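Local coordinates for protein GLB-12 (Caenorhabditis elegans, PDB 4BJA), which binds heme through two axial histidines and, as a globin, may take part in redox signalling or oxygen binding, at residues 51-64 / 80-93. The protein carries 1 engineered substitution. Residues are numbered along the deposited sequence; the frame is centred on the assembly and turned at random.
With HEM (protoporphyrin IX containing Fe), chain B.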
ATOM      1  N   LYS A  51      20.943   7.564  16.256  1.00 27.57           N
ATOM      2  CA  LYS A  51      21.296   8.687  15.355  1.00 28.15           C
ATOM      3  C   LYS A  51      22.677   8.492  14.717  1.00 27.50           C
ATOM      4  O   LYS A  51      22.906   8.875  13.545  1.00 26.47           O
ATOM      5  CB  LYS A  51      21.370  10.040  16.092  1.00 29.51           C
ATOM      6  CG  LYS A  51      20.314  10.306  17.101  1.00 34.93           C
ATOM      7  CD  LYS A  51      20.608  11.595  17.904  1.00 39.31           C
ATOM      8  CE  LYS A  51      19.950  11.485  19.322  1.00 43.63           C
ATOM      9  NZ  LYS A  51      19.734  12.816  19.994  1.00 47.22           N
ATOM     10  N   ASP A  52      23.609   7.938  15.485  1.00 26.92           N
ATOM     11  CA  ASP A  52      24.939   7.642  14.948  1.00 28.36           C
ATOM     12  C   ASP A  52      24.835   6.604  13.814  1.00 26.34           C
ATOM     13  O   ASP A  52      25.472   6.748  12.753  1.00 25.50           O
ATOM     14  CB  ASP A  52      25.854   7.096  16.050  1.00 30.01           C
ATOM     15  CG  ASP A  52      26.482   8.192  16.942  1.00 34.33           C
ATOM     16  OD1 ASP A  52      26.228   9.404  16.753  1.00 38.86           O
ATOM     17  OD2 ASP A  52      27.264   7.807  17.857  1.00 39.88           O
ATOM     18  N   ILE A  53      24.041   5.552  14.026  1.00 25.65           N
ATOM     19  CA  ILE A  53      23.851   4.537  12.990  1.00 24.11           C
ATOM     20  C   ILE A  53      23.212   5.153  11.723  1.00 22.43           C
ATOM     21  O   ILE A  53      23.654   4.888  10.581  1.00 21.36           O
ATOM     22  CB  ILE A  53      23.027   3.309  13.517  1.00 24.70           C
ATOM     23  CG1 ILE A  53      23.840   2.551  14.591  1.00 27.50           C
ATOM     24  CG2 ILE A  53      22.696   2.411  12.363  1.00 25.82           C
ATOM     25  CD1 ILE A  53      23.011   1.503  15.452  1.00 28.77           C
ATOM     26  N   VAL A  54      22.188   5.988  11.910  1.00 20.74           N
ATOM     27  CA  VAL A  54      21.575   6.654  10.799  1.00 19.55           C
ATOM     28  C   VAL A  54      22.621   7.492  10.031  1.00 19.54           C
ATOM     29  O   VAL A  54      22.664   7.462   8.818  1.00 18.37           O
ATOM     30  CB  VAL A  54      20.391   7.541  11.261  1.00 18.91           C
ATOM     31  CG1 VAL A  54      19.898   8.465  10.141  1.00 20.55           C
ATOM     32  CG2 VAL A  54      19.256   6.631  11.807  1.00 20.81           C
ATOM     33  N   GLY A  55      23.445   8.243  10.781  1.00 19.86           N
ATOM     34  CA  GLY A  55      24.540   9.030  10.193  1.00 19.55           C
ATOM     35  C   GLY A  55      25.486   8.149   9.365  1.00 19.33           C
ATOM     36  O   GLY A  55      25.810   8.495   8.248  1.00 19.86           O
ATOM     37  N   LEU A  56      25.889   6.991   9.907  1.00 19.23           N
ATOM     38  CA  LEU A  56      26.872   6.096   9.221  1.00 20.39           C
ATOM     39  C   LEU A  56      26.270   5.578   7.920  1.00 18.84           C
ATOM     40  O   LEU A  56      26.953   5.453   6.897  1.00 18.39           O
ATOM     41  CB  LEU A  56      27.189   4.909  10.110  1.00 21.49           C
ATOM     42  CG  LEU A  56      28.083   5.301  11.294  1.00 26.99           C
ATOM     43  CD1 LEU A  56      28.399   4.084  12.129  1.00 31.13           C
ATOM     44  CD2 LEU A  56      29.372   5.945  10.767  1.00 31.15           C
ATOM     45  N   ILE A  57      24.975   5.246   7.973  1.00 18.50           N
ATOM     46  CA  ILE A  57      24.304   4.736   6.787  1.00 17.51           C
ATOM     47  C   ILE A  57      24.159   5.841   5.715  1.00 16.78           C
ATOM     48  O   ILE A  57      24.385   5.592   4.533  1.00 16.58           O
ATOM     49  CB  ILE A  57      22.968   4.020   7.139  1.00 16.84           C
ATOM     50  CG1 ILE A  57      23.273   2.779   7.998  1.00 18.22           C
ATOM     51  CG2 ILE A  57      22.158   3.638   5.815  1.00 17.71           C
ATOM     52  CD1 ILE A  57      22.083   2.106   8.640  1.00 18.25           C
ATOM     53  N   PHE A  58      23.793   7.070   6.103  1.00 16.83           N
ATOM     54  CA  PHE A  58      23.761   8.147   5.148  1.00 15.88           C
ATOM     55  C   PHE A  58      25.157   8.443   4.585  1.00 16.00           C
ATOM     56  O   PHE A  58      25.267   8.801   3.423  1.00 17.35           O
ATOM     57  CB  PHE A  58      23.103   9.421   5.727  1.00 16.53           C
ATOM     58  CG  PHE A  58      21.649   9.458   5.440  1.00 15.14           C
ATOM     59  CD1 PHE A  58      21.199   9.773   4.161  1.00 16.95           C
ATOM     60  CD2 PHE A  58      20.733   9.083   6.436  1.00 17.99           C
ATOM     61  CE1 PHE A  58      19.793   9.812   3.869  1.00 19.15           C
ATOM     62  CE2 PHE A  58      19.342   9.101   6.140  1.00 17.02           C
ATOM     63  CZ  PHE A  58      18.890   9.459   4.888  1.00 18.41           C
ATOM     64  N   LEU A  59      26.195   8.291   5.401  1.00 16.04           N
ATOM     65  CA  LEU A  59      27.561   8.479   4.850  1.00 17.06           C
ATOM     66  C   LEU A  59      27.812   7.426   3.760  1.00 18.36           C
ATOM     67  O   LEU A  59      28.255   7.759   2.663  1.00 19.28           O
ATOM     68  CB  LEU A  59      28.621   8.413   5.938  1.00 18.67           C
ATOM     69  CG  LEU A  59      28.695   9.636   6.867  1.00 19.02           C
ATOM     70  CD1 LEU A  59      29.622   9.361   8.047  1.00 20.81           C
ATOM     71  CD2 LEU A  59      29.139  10.894   6.122  1.00 21.00           C
ATOM     72  N   ASP A  60      27.468   6.165   4.021  1.00 18.41           N
ATOM     73  CA  ASP A  60      27.560   5.159   2.931  1.00 20.02           C
ATOM     74  C   ASP A  60      26.708   5.497   1.698  1.00 19.49           C
ATOM     75  O   ASP A  60      27.146   5.367   0.581  1.00 20.19           O
ATOM     76  CB  ASP A  60      27.142   3.786   3.448  1.00 20.43           C
ATOM     77  CG  ASP A  60      28.137   3.195   4.407  1.00 26.49           C
ATOM     78  OD1 ASP A  60      29.226   3.769   4.607  1.00 29.77           O
ATOM     79  OD2 ASP A  60      27.823   2.114   4.980  1.00 32.86           O
ATOM     80  N   ILE A  61      25.467   5.941   1.892  1.00 17.89           N
ATOM     81  CA  ILE A  61      24.626   6.298   0.771  1.00 17.65           C
ATOM     82  C   ILE A  61      25.270   7.347  -0.154  1.00 19.12           C
ATOM     83  O   ILE A  61      25.327   7.159  -1.385  1.00 19.47           O
ATOM     84  CB  ILE A  61      23.276   6.854   1.268  1.00 17.31           C
ATOM     85  CG1 ILE A  61      22.444   5.682   1.851  1.00 18.43           C
ATOM     86  CG2 ILE A  61      22.514   7.528   0.105  1.00 19.12           C
ATOM     87  CD1 ILE A  61      21.198   6.166   2.653  1.00 16.91           C
ATOM     88  N   VAL A  62      25.723   8.462   0.423  1.00 18.96           N
ATOM     89  CA  VAL A  62      26.219   9.549  -0.411  1.00 20.03           C
ATOM     90  C   VAL A  62      27.643   9.293  -0.912  1.00 20.62           C
ATOM     91  O   VAL A  62      28.020   9.784  -1.963  1.00 21.79           O
ATOM     92  CB  VAL A  62      26.107  10.928   0.259  1.00 20.17           C
ATOM     93  CG1 VAL A  62      24.633  11.132   0.696  1.00 20.90           C
ATOM     94  CG2 VAL A  62      27.061  11.068   1.399  1.00 19.34           C
ATOM     95  N   ASN A  63      28.425   8.523  -0.180  1.00 20.63           N
ATOM     96  CA  ASN A  63      29.802   8.331  -0.640  1.00 22.16           C
ATOM     97  C   ASN A  63      29.985   7.111  -1.506  1.00 23.36           C
ATOM     98  O   ASN A  63      30.850   7.123  -2.412  1.00 24.27           O
ATOM     99  CB  ASN A  63      30.747   8.223   0.548  1.00 22.64           C
ATOM    100  CG  ASN A  63      30.991   9.543   1.194  1.00 24.21           C
ATOM    101  OD1 ASN A  63      31.773  10.377   0.673  1.00 27.98           O
ATOM    102  ND2 ASN A  63      30.384   9.741   2.369  1.00 24.67           N
ATOM    103  N   ASP A  64      29.241   6.050  -1.217  1.00 22.86           N
ATOM    104  CA  ASP A  64      29.495   4.765  -1.884  1.00 23.46           C
ATOM    105  C   ASP A  64      28.410   4.357  -2.854  1.00 22.79           C
ATOM    106  O   ASP A  64      28.668   3.711  -3.849  1.00 25.02           O
ATOM    107  CB  ASP A  64      29.720   3.651  -0.836  1.00 23.94           C
ATOM    108  CG  ASP A  64      30.788   4.003   0.172  1.00 26.90           C
ATOM    109  OD1 ASP A  64      31.899   4.417  -0.219  1.00 30.91           O
ATOM    110  OD2 ASP A  64      30.549   3.798   1.374  1.00 30.67           O
ATOM    111  N   ARG A  80      34.480  12.740   3.710  1.00 31.13           N
ATOM    112  CA  ARG A  80      33.545  11.904   4.449  1.00 31.36           C
ATOM    113  C   ARG A  80      33.581  12.299   5.922  1.00 32.11           C
ATOM    114  O   ARG A  80      32.542  12.498   6.518  1.00 32.17           O
ATOM    115  CB  ARG A  80      33.910  10.423   4.265  1.00 30.83           C
ATOM    116  CG  ARG A  80      33.132   9.484   5.159  1.00 30.23           C
ATOM    117  CD  ARG A  80      33.213   8.041   4.634  1.00 29.88           C
ATOM    118  NE  ARG A  80      32.481   7.204   5.573  1.00 34.92           N
ATOM    119  CZ  ARG A  80      31.544   6.309   5.268  1.00 36.25           C
ATOM    120  NH1 ARG A  80      31.206   6.028   4.016  1.00 34.55           N
ATOM    121  NH2 ARG A  80      30.968   5.655   6.267  1.00 39.93           N
ATOM    122  N   ALA A  81      34.782  12.504   6.474  1.00 33.39           N
ATOM    123  CA  ALA A  81      34.935  12.866   7.890  1.00 34.24           C
ATOM    124  C   ALA A  81      34.357  14.230   8.355  1.00 34.43           C
ATOM    125  O   ALA A  81      34.160  14.428   9.568  1.00 36.12           O
ATOM    126  CB  ALA A  81      36.420  12.704   8.340  1.00 35.07           C
ATOM    127  N   ALA A  82      34.079  15.147   7.428  1.00 33.07           N
ATOM    128  CA  ALA A  82      33.438  16.437   7.770  1.00 32.33           C
ATOM    129  C   ALA A  82      31.943  16.527   7.479  1.00 30.57           C
ATOM    130  O   ALA A  82      31.289  17.522   7.862  1.00 30.40           O
ATOM    131  CB  ALA A  82      34.128  17.579   7.040  1.00 33.22           C
ATOM    132  N   MET A  83      31.414  15.536   6.764  1.00 27.55           N
ATOM    133  CA  MET A  83      30.054  15.643   6.245  1.00 24.74           C
ATOM    134  C   MET A  83      29.003  15.753   7.321  1.00 24.10           C
ATOM    135  O   MET A  83      28.021  16.455   7.111  1.00 23.12           O
ATOM    136  CB  MET A  83      29.722  14.431   5.378  1.00 23.62           C
ATOM    137  CG  MET A  83      30.419  14.480   4.033  1.00 23.59           C
ATOM    138  SD  MET A  83      29.920  13.095   3.014  1.00 24.78           S
ATOM    139  CE  MET A  83      31.076  13.374   1.661  1.00 26.53           C
ATOM    140  N   LEU A  84      29.182  15.040   8.438  1.00 25.46           N
ATOM    141  CA  LEU A  84      28.146  15.018   9.479  1.00 26.80           C
ATOM    142  C   LEU A  84      27.884  16.427  10.031  1.00 27.67           C
ATOM    143  O   LEU A  84      26.798  16.707  10.541  1.00 28.84           O
ATOM    144  CB  LEU A  84      28.534  14.077  10.612  1.00 27.79           C
ATOM    145  CG  LEU A  84      28.678  12.623  10.148  1.00 30.01           C
ATOM    146  CD1 LEU A  84      29.432  11.766  11.172  1.00 32.77           C
ATOM    147  CD2 LEU A  84      27.308  12.042   9.894  1.00 30.86           C
ATOM    148  N   LYS A  85      28.872  17.307   9.901  1.00 27.57           N
ATOM    149  CA  LYS A  85      28.717  18.705  10.365  1.00 28.64           C
ATOM    150  C   LYS A  85      28.121  19.685   9.376  1.00 26.97           C
ATOM    151  O   LYS A  85      27.772  20.810   9.727  1.00 28.26           O
ATOM    152  CB  LYS A  85      30.055  19.239  10.835  1.00 29.73           C
ATOM    153  CG  LYS A  85      30.608  18.518  12.034  1.00 34.83           C
ATOM    154  CD  LYS A  85      31.337  19.535  12.941  1.00 40.52           C
ATOM    155  CE  LYS A  85      31.888  18.878  14.206  1.00 44.51           C
ATOM    156  NZ  LYS A  85      32.968  17.906  13.861  1.00 46.55           N
ATOM    157  N   MET A  86      28.026  19.303   8.131  1.00 24.43           N
ATOM    158  CA  MET A  86      27.480  20.180   7.122  1.00 23.24           C
ATOM    159  C   MET A  86      25.964  20.249   7.289  1.00 23.03           C
ATOM    160  O   MET A  86      25.322  19.236   7.615  1.00 23.57           O
ATOM    161  CB  MET A  86      27.821  19.653   5.734  1.00 23.17           C
ATOM    162  CG  MET A  86      29.329  19.627   5.497  1.00 24.47           C
ATOM    163  SD  MET A  86      30.067  21.279   5.612  1.00 30.34           S
ATOM    164  CE  MET A  86      29.534  21.975   4.082  1.00 28.22           C
ATOM    165  N   PRO A  87      25.399  21.427   7.077  1.00 21.85           N
ATOM    166  CA  PRO A  87      24.031  21.674   7.587  1.00 22.67           C
ATOM    167  C   PRO A  87      22.967  20.877   6.917  1.00 21.76           C
ATOM    168  O   PRO A  87      22.089  20.363   7.637  1.00 22.46           O
ATOM    169  CB  PRO A  87      23.791  23.152   7.299  1.00 23.11           C
ATOM    170  CG  PRO A  87      25.072  23.712   6.851  1.00 24.01           C
ATOM    171  CD  PRO A  87      26.094  22.663   6.647  1.00 23.10           C
ATOM    172  N   LYS A  88      22.974  20.796   5.582  1.00 22.25           N
ATOM    173  CA  LYS A  88      21.869  20.061   4.903  1.00 21.99           C
ATOM    174  C   LYS A  88      22.008  18.575   5.169  1.00 22.25           C
ATOM    175  O   LYS A  88      21.008  17.866   5.342  1.00 22.78           O
ATOM    176  CB  LYS A  88      21.845  20.321   3.402  1.00 23.79           C
ATOM    177  CG  LYS A  88      21.553  21.756   2.971  1.00 25.02           C
ATOM    178  CD  LYS A  88      21.174  21.880   1.478  1.00 30.04           C
ATOM    179  CE  LYS A  88      19.880  21.084   1.085  1.00 33.58           C
ATOM    180  NZ  LYS A  88      19.638  21.047  -0.442  1.00 35.97           N
ATOM    181  N   PHE A  89      23.253  18.100   5.222  1.00 20.28           N
ATOM    182  CA  PHE A  89      23.499  16.656   5.406  1.00 20.71           C
ATOM    183  C   PHE A  89      23.244  16.197   6.858  1.00 20.32           C
ATOM    184  O   PHE A  89      22.442  15.270   7.098  1.00 21.63           O
ATOM    185  CB  PHE A  89      24.904  16.306   4.925  1.00 19.42           C
ATOM    186  CG  PHE A  89      25.197  14.811   4.972  1.00 20.74           C
ATOM    187  CD1 PHE A  89      24.648  13.947   4.017  1.00 22.71           C
ATOM    188  CD2 PHE A  89      25.977  14.285   5.997  1.00 22.14           C
ATOM    189  CE1 PHE A  89      24.942  12.545   4.079  1.00 21.40           C
ATOM    190  CE2 PHE A  89      26.294  12.912   6.060  1.00 21.34           C
ATOM    191  CZ  PHE A  89      25.729  12.042   5.116  1.00 19.79           C
ATOM    192  N   GLY A  90      23.880  16.862   7.837  1.00 20.86           N
ATOM    193  CA  GLY A  90      23.667  16.556   9.229  1.00 19.97           C
ATOM    194  C   GLY A  90      22.186  16.839   9.539  1.00 20.42           C
ATOM    195  O   GLY A  90      21.591  16.123  10.339  1.00 22.10           O
ATOM    196  N   GLY A  91      21.583  17.833   8.871  1.00 21.21           N
ATOM    197  CA  GLY A  91      20.144  18.166   9.129  1.00 20.53           C
ATOM    198  C   GLY A  91      19.273  17.002   8.696  1.00 20.16           C
ATOM    199  O   GLY A  91      18.286  16.639   9.370  1.00 21.16           O
ATOM    200  N   HIS A  92      19.631  16.417   7.565  1.00 19.57           N
ATOM    201  CA  HIS A  92      18.818  15.342   7.050  1.00 18.90           C
ATOM    202  C   HIS A  92      18.912  14.108   7.919  1.00 19.32           C
ATOM    203  O   HIS A  92      17.924  13.365   8.059  1.00 18.95           O
ATOM    204  CB  HIS A  92      19.194  15.006   5.619  1.00 19.18           C
ATOM    205  CG  HIS A  92      18.103  14.278   4.918  1.00 17.90           C
ATOM    206  ND1 HIS A  92      18.121  12.914   4.729  1.00 20.03           N
ATOM    207  CD2 HIS A  92      16.903  14.712   4.458  1.00 17.88           C
ATOM    208  CE1 HIS A  92      16.996  12.543   4.125  1.00 20.84           C
ATOM    209  NE2 HIS A  92      16.242  13.612   3.953  1.00 18.66           N
ATOM    210  N   ILE A  93      20.125  13.806   8.402  1.00 19.26           N
ATOM    211  CA  ILE A  93      20.319  12.719   9.328  1.00 19.88           C
ATOM    212  C   ILE A  93      19.437  12.889  10.600  1.00 20.75           C
ATOM    213  O   ILE A  93      18.749  11.951  11.029  1.00 20.91           O
ATOM    214  CB  ILE A  93      21.805  12.572   9.703  1.00 20.39           C
ATOM    215  CG1 ILE A  93      22.558  11.937   8.490  1.00 20.18           C
ATOM    216  CG2 ILE A  93      21.945  11.751  10.969  1.00 20.83           C
ATOM    217  CD1 ILE A  93      24.026  12.290   8.521  1.00 23.98           C
TER
HETATM  218  CHA HEM B 300      13.712  16.849   4.369  1.00 22.43           C
HETATM  219  CHB HEM B 300      12.878  12.246   5.619  1.00 19.73           C
HETATM  220  CHC HEM B 300      14.642  10.774   1.396  1.00 21.99           C
HETATM  221  CHD HEM B 300      16.184  15.250   0.513  1.00 24.43           C
HETATM  222  C1A HEM B 300      13.292  15.743   5.025  1.00 21.29           C
HETATM  223  C2A HEM B 300      12.539  15.738   6.267  1.00 23.13           C
HETATM  224  C3A HEM B 300      12.327  14.449   6.586  1.00 21.16           C
HETATM  225  C4A HEM B 300      12.940  13.619   5.573  1.00 20.31           C
HETATM  226  CMA HEM B 300      11.588  13.865   7.820  1.00 22.28           C
HETATM  227  CAA HEM B 300      12.070  17.023   7.025  1.00 25.64           C
HETATM  228  CBA HEM B 300      10.538  17.098   7.101  1.00 31.78           C
HETATM  229  CGA HEM B 300      10.036  17.178   5.728  1.00 34.81           C
HETATM  230  O1A HEM B 300      10.563  18.019   4.946  1.00 36.50           O
HETATM  231  O2A HEM B 300       9.136  16.351   5.427  1.00 38.51           O
HETATM  232  C1B HEM B 300      13.235  11.490   4.542  1.00 19.89           C
HETATM  233  C2B HEM B 300      12.960  10.065   4.402  1.00 19.75           C
HETATM  234  C3B HEM B 300      13.432   9.673   3.252  1.00 20.68           C
HETATM  235  C4B HEM B 300      14.041  10.812   2.614  1.00 20.62           C
HETATM  236  CMB HEM B 300      12.215   9.205   5.435  1.00 23.26           C
HETATM  237  CAB HEM B 300      13.306   8.226   2.704  1.00 25.72           C
HETATM  238  CBB HEM B 300      14.138   7.815   1.779  1.00 30.67           C
HETATM  239  C1C HEM B 300      15.194  11.850   0.788  1.00 21.34           C
HETATM  240  C2C HEM B 300      15.872  11.829  -0.484  1.00 24.51           C
HETATM  241  C3C HEM B 300      16.290  13.056  -0.738  1.00 23.82           C
HETATM  242  C4C HEM B 300      15.930  13.903   0.377  1.00 24.39           C
HETATM  243  CMC HEM B 300      16.020  10.575  -1.379  1.00 27.10           C
HETATM  244  CAC HEM B 300      17.068  13.468  -2.010  1.00 27.40           C
HETATM  245  CBC HEM B 300      16.976  14.731  -2.389  1.00 30.12           C
HETATM  246  C1D HEM B 300      15.733  16.057   1.496  1.00 25.14           C
HETATM  247  C2D HEM B 300      16.140  17.416   1.691  1.00 26.50           C
HETATM  248  C3D HEM B 300      15.369  17.905   2.875  1.00 27.76           C
HETATM  249  C4D HEM B 300      14.559  16.796   3.293  1.00 24.34           C
HETATM  250  CMD HEM B 300      17.156  18.246   0.873  1.00 29.49           C
HETATM  251  CAD HEM B 300      15.456  19.296   3.531  1.00 29.10           C
HETATM  252  CBD HEM B 300      16.331  19.132   4.784  1.00 31.51           C
HETATM  253  CGD HEM B 300      17.805  18.840   4.515  1.00 31.90           C
HETATM  254  O1D HEM B 300      18.341  19.145   3.428  1.00 33.55           O
HETATM  255  O2D HEM B 300      18.452  18.310   5.428  1.00 33.39           O
HETATM  256  NA  HEM B 300      13.539  14.425   4.623  1.00 19.89           N
HETATM  257  NB  HEM B 300      13.913  11.942   3.414  1.00 20.61           N
HETATM  258  NC  HEM B 300      15.256  13.138   1.276  1.00 22.78           N
HETATM  259  ND  HEM B 300      14.797  15.713   2.478  1.00 24.15           N
HETATM  260 FE   HEM B 300      14.386  13.823   2.972  1.00 19.74          FE
HETATM  261  O   HOH W   1      33.132   5.961   2.153  1.00 44.56           O
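D60 OD1 accepts hydrogen bonds from NH1 and NH2 of R80, both 3.1 Å and close to the guanidinium plane, as part of a salt bridge. The carboxylate itself is turned out of that plane, and its OD2 pairs with R155 of helix 144-160. D64 OD2 makes a longer salt bridge to R80 NH1 (3.5 Å), and a water links the same nitrogen to D64 OD1. L59 CB covers one face of the guanidinium, 3.6 Å above its centre. Next to this network, N63 ND2 donates to L59 O (2.9 Å) and more weakly to M83 SD. Deeper in, L59 CD2 reaches F89 CE2 at 3.5 Å and CD1 meets L84, while both V62 methyls, CG1 and CG2, touch F89 CE1. Helices 51-64 and 87-93, crossing at 130°, probably correspond to B and E of the globin fold, with H92 at the distal position and H127 at the proximal one, giving bis-histidine, six-coordinate heme. H92 NE2 binds iron at 2.1 Å. H92 turns its edge to the face of F58 in an offset edge-to-face pair, planes at 82°. A chi1 of -160°, placing CG opposite the backbone N, swings the H92 ring so that ND1 touches F58 CZ. I93 CD1 and L84 CD2 both lie against G55 CA.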